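Local atomic coordinates of uncharacterized protein (Bacteroides eggerthii, PDB entry 4FTD), a protein that is of unknown function but pairs an immunoglobulin-like domain with a six-bladed beta-propeller and may take part in carbohydrate metabolism. Residues Thr183-Gly188 with Ser225-Ile230; Leu197-Val202 with Ser277-Val282; Glu82-Thr87 with Lys107-Phe112. All coordinates share one frame; numbering follows the deposited sequence.

Contact 1. Residues Thr183-Gly188 with Ser225-Ile230; sequences TGVKGG and SNPEVI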
# COMPACT_ATOMS: atom_id res chain seq x y z
N THR A 183 6.86 -28.43 17.10
CA THR A 183 7.37 -29.82 17.31
C THR A 183 7.93 -30.36 16.00
O THR A 183 7.29 -30.26 14.96
CB THR A 183 6.27 -30.76 17.81
OG1 THR A 183 5.62 -30.11 18.88
CG2 THR A 183 6.84 -32.10 18.35
N GLY A 184 9.19 -30.81 16.02
CA GLY A 184 9.85 -31.30 14.79
C GLY A 184 10.26 -30.27 13.77
O GLY A 184 10.75 -30.63 12.70
N VAL A 185 10.10 -28.97 14.08
CA VAL A 185 10.50 -27.92 13.18
C VAL A 185 11.99 -27.64 13.51
O VAL A 185 12.33 -26.71 14.27
CB VAL A 185 9.58 -26.68 13.29
CG1 VAL A 185 10.09 -25.54 12.40
CG2 VAL A 185 8.16 -27.08 12.94
N LYS A 186 12.83 -28.43 12.87
CA LYS A 186 14.28 -28.55 13.09
C LYS A 186 15.00 -28.94 11.80
O LYS A 186 14.50 -29.75 11.03
CB LYS A 186 14.55 -29.64 14.14
CG LYS A 186 14.45 -29.14 15.56
CD LYS A 186 15.80 -28.55 15.95
CE LYS A 186 15.76 -27.57 17.12
NZ LYS A 186 16.97 -26.68 16.98
N GLY A 187 16.22 -28.43 11.64
CA GLY A 187 17.01 -28.69 10.43
C GLY A 187 17.37 -27.40 9.69
O GLY A 187 16.50 -26.57 9.38
N GLY A 188 18.64 -27.30 9.31
CA GLY A 188 19.15 -26.14 8.66
C GLY A 188 20.04 -25.40 9.63
O GLY A 188 20.06 -25.70 10.80
N SER A 225 -2.80 -25.62 14.40
CA SER A 225 -2.52 -26.91 13.70
C SER A 225 -1.14 -27.45 14.06
O SER A 225 -0.28 -26.70 14.45
CB SER A 225 -2.54 -26.70 12.18
OG SER A 225 -3.81 -26.22 11.76
N ASN A 226 -0.94 -28.75 13.85
CA ASN A 226 0.40 -29.33 13.85
C ASN A 226 1.12 -28.79 12.63
O ASN A 226 0.48 -28.56 11.59
CB ASN A 226 0.38 -30.85 13.72
CG ASN A 226 -0.44 -31.53 14.81
OD1 ASN A 226 -0.49 -31.09 15.94
ND2 ASN A 226 -1.08 -32.61 14.45
N PRO A 227 2.44 -28.61 12.72
CA PRO A 227 3.21 -28.20 11.58
C PRO A 227 3.26 -29.35 10.53
O PRO A 227 3.29 -30.50 10.94
CB PRO A 227 4.60 -27.98 12.18
CG PRO A 227 4.67 -28.93 13.33
CD PRO A 227 3.30 -28.87 13.90
N GLU A 228 3.32 -29.04 9.24
CA GLU A 228 3.57 -30.03 8.20
C GLU A 228 4.83 -29.64 7.45
O GLU A 228 4.96 -28.49 7.05
CB GLU A 228 2.40 -30.08 7.22
CG GLU A 228 1.09 -30.46 7.88
CD GLU A 228 -0.11 -30.37 6.93
OE1 GLU A 228 -0.07 -31.08 5.90
OE2 GLU A 228 -1.08 -29.60 7.22
N VAL A 229 5.76 -30.57 7.28
CA VAL A 229 6.91 -30.32 6.43
C VAL A 229 6.38 -30.51 5.00
O VAL A 229 5.90 -31.58 4.67
CB VAL A 229 8.06 -31.30 6.68
CG1 VAL A 229 9.29 -30.79 5.95
CG2 VAL A 229 8.27 -31.51 8.19
N ILE A 230 6.46 -29.46 4.19
CA ILE A 230 6.05 -29.52 2.77
C ILE A 230 7.22 -29.52 1.80
O ILE A 230 7.04 -29.80 0.64
CB ILE A 230 4.97 -28.44 2.40
CG1 ILE A 230 5.48 -27.01 2.53
CG2 ILE A 230 3.73 -28.67 3.26
CD1 ILE A 230 4.55 -25.95 1.93
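V185 and P227 supply the apolar part of this small interface, and the meeting is one methyl group against one ring. CG2 of V185 lies 3.7 Å from CB of P227 and 4.0 Å from CG of P227, so the methyl covers the CB-CG bond of the pyrrolidine. The valine torsion explains the choice of branch: CG1 stands anti to the backbone N (chi1 176°), which leaves CG2 beside that nitrogen and turned to the proline. The two side chains cross obliquely, and the buried surface is modest, 117 Å² over both segments.

A second kind of contact is polar-to-apolar. The carbonyl O of T183 comes within 3.4 Å of CG of P227, a van der Waals approach of a ring methylene to an oxygen; the two segments exchange no hydrogen bonds. The hydroxyl of T183 does not face the proline but bonds to D181.

The backbone of 183-188 is shaped by an inverse gamma turn centred on V185, closed by a weak bond of 3.0 Å from K186 N to G184 O. G184, the first residue of the turn, has a positive phi of 73°, which by itself favours glycine. In the propeller this loop leads from strand 178-179 of one blade to strand 190-198 of the next, while P227 sits at the entry to strand 228-233, the edge strand of that second blade. The loop is thus laid against the last strand of the blade whose first strand it introduces.

Neighbours in the same blade widen the apolar patch: V185 also touches Y218, and P227 touches W220. K186, which ends the turn, is held at both its side chain and its carbonyl: NZ forms a salt bridge with D191, and O accepts from K216 NZ.

Contact 2. Residues Leu197-Val202 with Ser277-Val282; sequences LINGHV and SGHKTV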
# COMPACT_ATOMS: atom_id res chain seq x y z
N LEU A 197 2.24 -15.15 6.13
CA LEU A 197 0.83 -15.43 6.30
C LEU A 197 0.15 -15.27 4.93
O LEU A 197 0.24 -14.23 4.30
CB LEU A 197 0.22 -14.43 7.26
CG LEU A 197 0.34 -14.61 8.74
CD1 LEU A 197 -0.17 -13.34 9.48
CD2 LEU A 197 -0.46 -15.84 9.15
N ILE A 198 -0.47 -16.33 4.44
CA ILE A 198 -1.08 -16.36 3.11
C ILE A 198 -2.30 -17.25 3.19
O ILE A 198 -2.19 -18.39 3.63
CB ILE A 198 -0.13 -16.91 2.05
CG1 ILE A 198 1.18 -16.08 2.06
CG2 ILE A 198 -0.78 -16.81 0.67
CD1 ILE A 198 2.13 -16.40 0.96
N ASN A 199 -3.45 -16.73 2.77
CA ASN A 199 -4.72 -17.48 2.72
C ASN A 199 -5.12 -18.02 4.07
O ASN A 199 -5.74 -19.05 4.17
CB ASN A 199 -4.64 -18.64 1.67
CG ASN A 199 -4.35 -18.15 0.25
OD1 ASN A 199 -4.88 -17.13 -0.17
ND2 ASN A 199 -3.51 -18.88 -0.49
N GLY A 200 -4.75 -17.33 5.13
CA GLY A 200 -5.02 -17.84 6.47
C GLY A 200 -4.07 -18.94 6.97
O GLY A 200 -4.29 -19.48 8.04
N HIS A 201 -3.05 -19.29 6.18
CA HIS A 201 -2.07 -20.30 6.55
C HIS A 201 -0.75 -19.65 6.90
O HIS A 201 -0.44 -18.56 6.42
CB HIS A 201 -1.82 -21.23 5.35
CG HIS A 201 -3.07 -21.71 4.70
ND1 HIS A 201 -4.08 -22.33 5.41
CD2 HIS A 201 -3.50 -21.63 3.43
CE1 HIS A 201 -5.08 -22.61 4.59
NE2 HIS A 201 -4.74 -22.22 3.37
N VAL A 202 0.07 -20.36 7.67
CA VAL A 202 1.42 -19.93 7.96
C VAL A 202 2.41 -20.80 7.19
O VAL A 202 2.27 -22.03 7.11
CB VAL A 202 1.72 -19.99 9.46
CG1 VAL A 202 3.16 -19.54 9.71
CG2 VAL A 202 0.70 -19.15 10.21
N SER A 277 1.72 -25.69 -5.47
CA SER A 277 0.34 -25.85 -5.91
C SER A 277 -0.50 -26.46 -4.81
O SER A 277 -0.01 -27.18 -3.94
CB SER A 277 0.25 -26.75 -7.16
OG SER A 277 0.83 -28.00 -6.87
N GLY A 278 -1.79 -26.15 -4.87
CA GLY A 278 -2.75 -26.63 -3.89
C GLY A 278 -2.34 -26.30 -2.47
O GLY A 278 -2.59 -27.08 -1.58
N HIS A 279 -1.68 -25.16 -2.26
CA HIS A 279 -1.25 -24.67 -0.96
C HIS A 279 -0.08 -25.41 -0.30
O HIS A 279 0.63 -24.79 0.44
CB HIS A 279 -2.38 -24.62 0.09
CG HIS A 279 -3.61 -23.91 -0.35
ND1 HIS A 279 -4.63 -24.56 -1.01
CD2 HIS A 279 -4.01 -22.63 -0.20
CE1 HIS A 279 -5.60 -23.70 -1.25
NE2 HIS A 279 -5.25 -22.52 -0.79
N LYS A 280 0.05 -26.72 -0.51
CA LYS A 280 1.00 -27.54 0.23
C LYS A 280 1.93 -28.36 -0.60
O LYS A 280 2.77 -29.04 -0.01
CB LYS A 280 0.22 -28.58 1.04
CG LYS A 280 -0.75 -28.03 2.03
CD LYS A 280 -1.74 -29.09 2.45
CE LYS A 280 -1.14 -30.09 3.37
NZ LYS A 280 -2.21 -31.06 3.77
N THR A 281 1.77 -28.42 -1.92
CA THR A 281 2.56 -29.33 -2.74
C THR A 281 3.67 -28.57 -3.43
O THR A 281 3.39 -27.76 -4.31
CB THR A 281 1.68 -30.02 -3.81
OG1 THR A 281 0.61 -30.69 -3.15
CG2 THR A 281 2.45 -31.06 -4.61
N VAL A 282 4.93 -28.83 -3.04
CA VAL A 282 6.11 -28.18 -3.60
C VAL A 282 6.66 -29.11 -4.71
O VAL A 282 7.06 -30.23 -4.44
CB VAL A 282 7.14 -27.87 -2.51
CG1 VAL A 282 8.45 -27.35 -3.06
CG2 VAL A 282 6.56 -26.87 -1.51
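H201 closes a type I' beta turn, I198 to H201, at the tip of the hairpin of strands 190-198 and 201-207, and there its ring meets H279, which sits in the turn between strands 270-277 and 281-291. The pair is an offset edge-to-face (T-shaped) stack, with the edge of H201 directed to the face of H279: centroids are 5.2 Å apart and the planes stand at 82°. NE2 of H201 approaches CD2 of H279 to 3.7 Å.

These hairpins belong to successive blades of the beta-propeller, so the stack is one of the places where loop tips of adjacent blades meet. The H201 ring is anchored by ND1, which bonds to the carbonyl of E221; the backbone O of N199 lies over one face, 3.4 Å above the ring plane.

N199 adds a second approach. Its ND2 reaches the edge of the other ring, 3.8 Å from CD2 of H279, with amide and imidazole planes 81° apart; the hydrogen bond of that ND2 goes to D254 O. CG of N199 is anti to its carbonyl carbon (chi1 -59°), which carries the amide over to H279. Y219 touches both histidines.

Contact 3. Residues Glu82-Thr87 with Lys107-Phe112; sequences ETNEKT and KRVPVF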
# COMPACT_ATOMS: atom_id res chain seq x y z
N GLU A 82 -14.98 20.11 -19.94
CA GLU A 82 -13.67 20.24 -19.28
C GLU A 82 -13.66 21.09 -18.01
O GLU A 82 -12.91 20.80 -17.09
CB GLU A 82 -12.62 20.84 -20.24
CG GLU A 82 -12.01 19.85 -21.22
CD GLU A 82 -13.04 19.12 -22.05
OE1 GLU A 82 -14.04 19.76 -22.46
OE2 GLU A 82 -12.86 17.90 -22.28
N THR A 83 -14.49 22.14 -17.98
CA THR A 83 -14.47 23.16 -16.91
C THR A 83 -15.29 22.73 -15.72
O THR A 83 -16.42 22.30 -15.90
CB THR A 83 -15.06 24.47 -17.46
OG1 THR A 83 -14.41 24.78 -18.69
CG2 THR A 83 -14.87 25.63 -16.49
N ASN A 84 -14.73 22.86 -14.50
CA ASN A 84 -15.47 22.55 -13.24
C ASN A 84 -16.02 23.74 -12.46
O ASN A 84 -16.72 23.53 -11.47
CB ASN A 84 -14.65 21.66 -12.30
CG ASN A 84 -14.41 20.28 -12.90
OD1 ASN A 84 -15.34 19.61 -13.31
ND2 ASN A 84 -13.16 19.88 -12.97
N GLU A 85 -15.71 24.95 -12.89
CA GLU A 85 -16.27 26.15 -12.26
C GLU A 85 -16.41 27.33 -13.22
O GLU A 85 -15.73 27.42 -14.24
CB GLU A 85 -15.50 26.55 -11.02
CG GLU A 85 -14.14 27.16 -11.25
CD GLU A 85 -13.50 27.58 -9.94
OE1 GLU A 85 -13.30 26.71 -9.06
OE2 GLU A 85 -13.20 28.79 -9.79
N LYS A 86 -17.32 28.23 -12.86
CA LYS A 86 -17.58 29.45 -13.61
C LYS A 86 -18.11 30.51 -12.66
O LYS A 86 -18.95 30.22 -11.81
CB LYS A 86 -18.61 29.17 -14.73
CG LYS A 86 -18.91 30.38 -15.59
CD LYS A 86 -19.69 30.08 -16.86
CE LYS A 86 -20.00 31.39 -17.59
NZ LYS A 86 -20.18 31.26 -19.06
N THR A 87 -17.61 31.74 -12.81
CA THR A 87 -18.05 32.92 -12.04
C THR A 87 -18.79 33.87 -13.00
O THR A 87 -18.43 33.97 -14.16
CB THR A 87 -16.86 33.63 -11.40
OG1 THR A 87 -16.21 32.71 -10.52
CG2 THR A 87 -17.27 34.84 -10.58
N LYS A 107 -18.87 22.37 -10.29
CA LYS A 107 -19.30 20.99 -10.54
C LYS A 107 -18.66 20.11 -9.49
O LYS A 107 -17.53 20.36 -9.04
CB LYS A 107 -18.84 20.44 -11.91
CG LYS A 107 -19.46 21.05 -13.16
CD LYS A 107 -18.80 20.52 -14.44
CE LYS A 107 -19.33 21.25 -15.67
NZ LYS A 107 -18.71 20.78 -16.94
N ARG A 108 -19.35 19.03 -9.14
CA ARG A 108 -18.74 17.99 -8.30
C ARG A 108 -17.60 17.32 -9.05
O ARG A 108 -17.68 17.17 -10.27
CB ARG A 108 -19.76 16.95 -7.91
CG ARG A 108 -20.73 17.50 -6.89
CD ARG A 108 -21.85 16.54 -6.68
NE ARG A 108 -21.32 15.29 -6.17
CZ ARG A 108 -21.95 14.12 -6.25
NH1 ARG A 108 -23.14 14.00 -6.85
NH2 ARG A 108 -21.37 13.04 -5.73
N VAL A 109 -16.56 16.95 -8.31
CA VAL A 109 -15.38 16.32 -8.87
C VAL A 109 -15.22 14.99 -8.13
O VAL A 109 -14.99 15.00 -6.93
CB VAL A 109 -14.14 17.23 -8.66
CG1 VAL A 109 -12.86 16.51 -9.08
CG2 VAL A 109 -14.33 18.53 -9.41
N PRO A 110 -15.36 13.85 -8.83
CA PRO A 110 -15.16 12.56 -8.18
C PRO A 110 -13.74 12.40 -7.70
O PRO A 110 -12.84 12.96 -8.30
CB PRO A 110 -15.49 11.56 -9.28
CG PRO A 110 -16.49 12.27 -10.11
CD PRO A 110 -15.94 13.67 -10.17
N VAL A 111 -13.55 11.66 -6.61
CA VAL A 111 -12.23 11.41 -6.05
C VAL A 111 -12.03 9.91 -5.89
O VAL A 111 -13.00 9.16 -5.74
CB VAL A 111 -12.02 12.16 -4.71
CG1 VAL A 111 -12.09 13.66 -4.94
CG2 VAL A 111 -13.06 11.73 -3.70
N PHE A 112 -10.78 9.48 -5.96
CA PHE A 112 -10.43 8.06 -5.98
C PHE A 112 -9.27 7.74 -5.08
O PHE A 112 -8.54 8.62 -4.64
CB PHE A 112 -10.12 7.65 -7.42
CG PHE A 112 -11.26 7.90 -8.36
CD1 PHE A 112 -12.36 7.06 -8.37
CD2 PHE A 112 -11.26 9.00 -9.20
CE1 PHE A 112 -13.44 7.30 -9.22
CE2 PHE A 112 -12.35 9.26 -10.04
CZ PHE A 112 -13.44 8.40 -10.05
O HOH W 1 -16.51 17.17 -12.50
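K107 N donates to the carbonyl O of N84 in a short, nearly straight hydrogen bond, 2.7 Å with an N-H...O angle of 170°; the donor is tilted 23° from the carbonyl plane. A second, weak bond runs from the other end of the same residue: K107 NZ is 2.9 Å from the carbonyl O of T83. Two successive carbonyls of 82-87 thus grip both the main chain and the tip of one lysine. The ammonium also bonds to the carbonyl of D80, whose carboxylate is hydrogen-bonded to the hydroxyl of T83, so D80 is linked both to the lysine end, through its carbonyl, and to T83, through its carboxylate.

Water extends the polar link. One molecule donates to OD1 of N84 at 2.8 Å; its approach to the carbonyl O of R108 is doubtfully short, so a bridge from the asparagine side chain to the opposite backbone is tentative.

Packing follows the lysine stem. Beyond CG the chain is fully extended, and its chi1 of -68° sets it across the N84 side chain at about a right angle. CD of K107 lies 3.8 Å from N84 OD1, while CE reaches to 3.1 Å of T83 O. Farther out, CG2 of V109 rests against the carboxamide, 3.9 Å from CG of N84, and again the side chains cross nearly perpendicularly. Replacing K107 by an alanine would probably leave the T83 and D80 carbonyls without their shared ammonium donor and open a gap beside the N84 amide.

In register, the N84-K107 pair carries on from the backbone bonding of K86 with V105. It lies at the open end of the antiparallel hairpin of strands 85-93 and 98-106 in the immunoglobulin-like domain, where the chain sets off toward strand 120-125 of the propeller.

How the contacts relate
Contacts 1 and 2 are neighbours in the propeller, with centres 14 Å apart, and they touch directly. OE1 of E228 forms a salt bridge of 3.0 Å with NZ of K280, and CB of I230 packs 3.3 Å from O of K280, so the edge strand 228-233 of one blade meets the turn leading into strand 281-291 of the next. Their segments alternate along the chain, because contact 1 ties a loop to the last strand of a blade whose first hairpin supplies half of contact 2. Contact 3 stands apart in the immunoglobulin-like domain, on the opposite side of the chain's centre: its centre is 59 Å from that of contact 1 and 47 Å from that of contact 2.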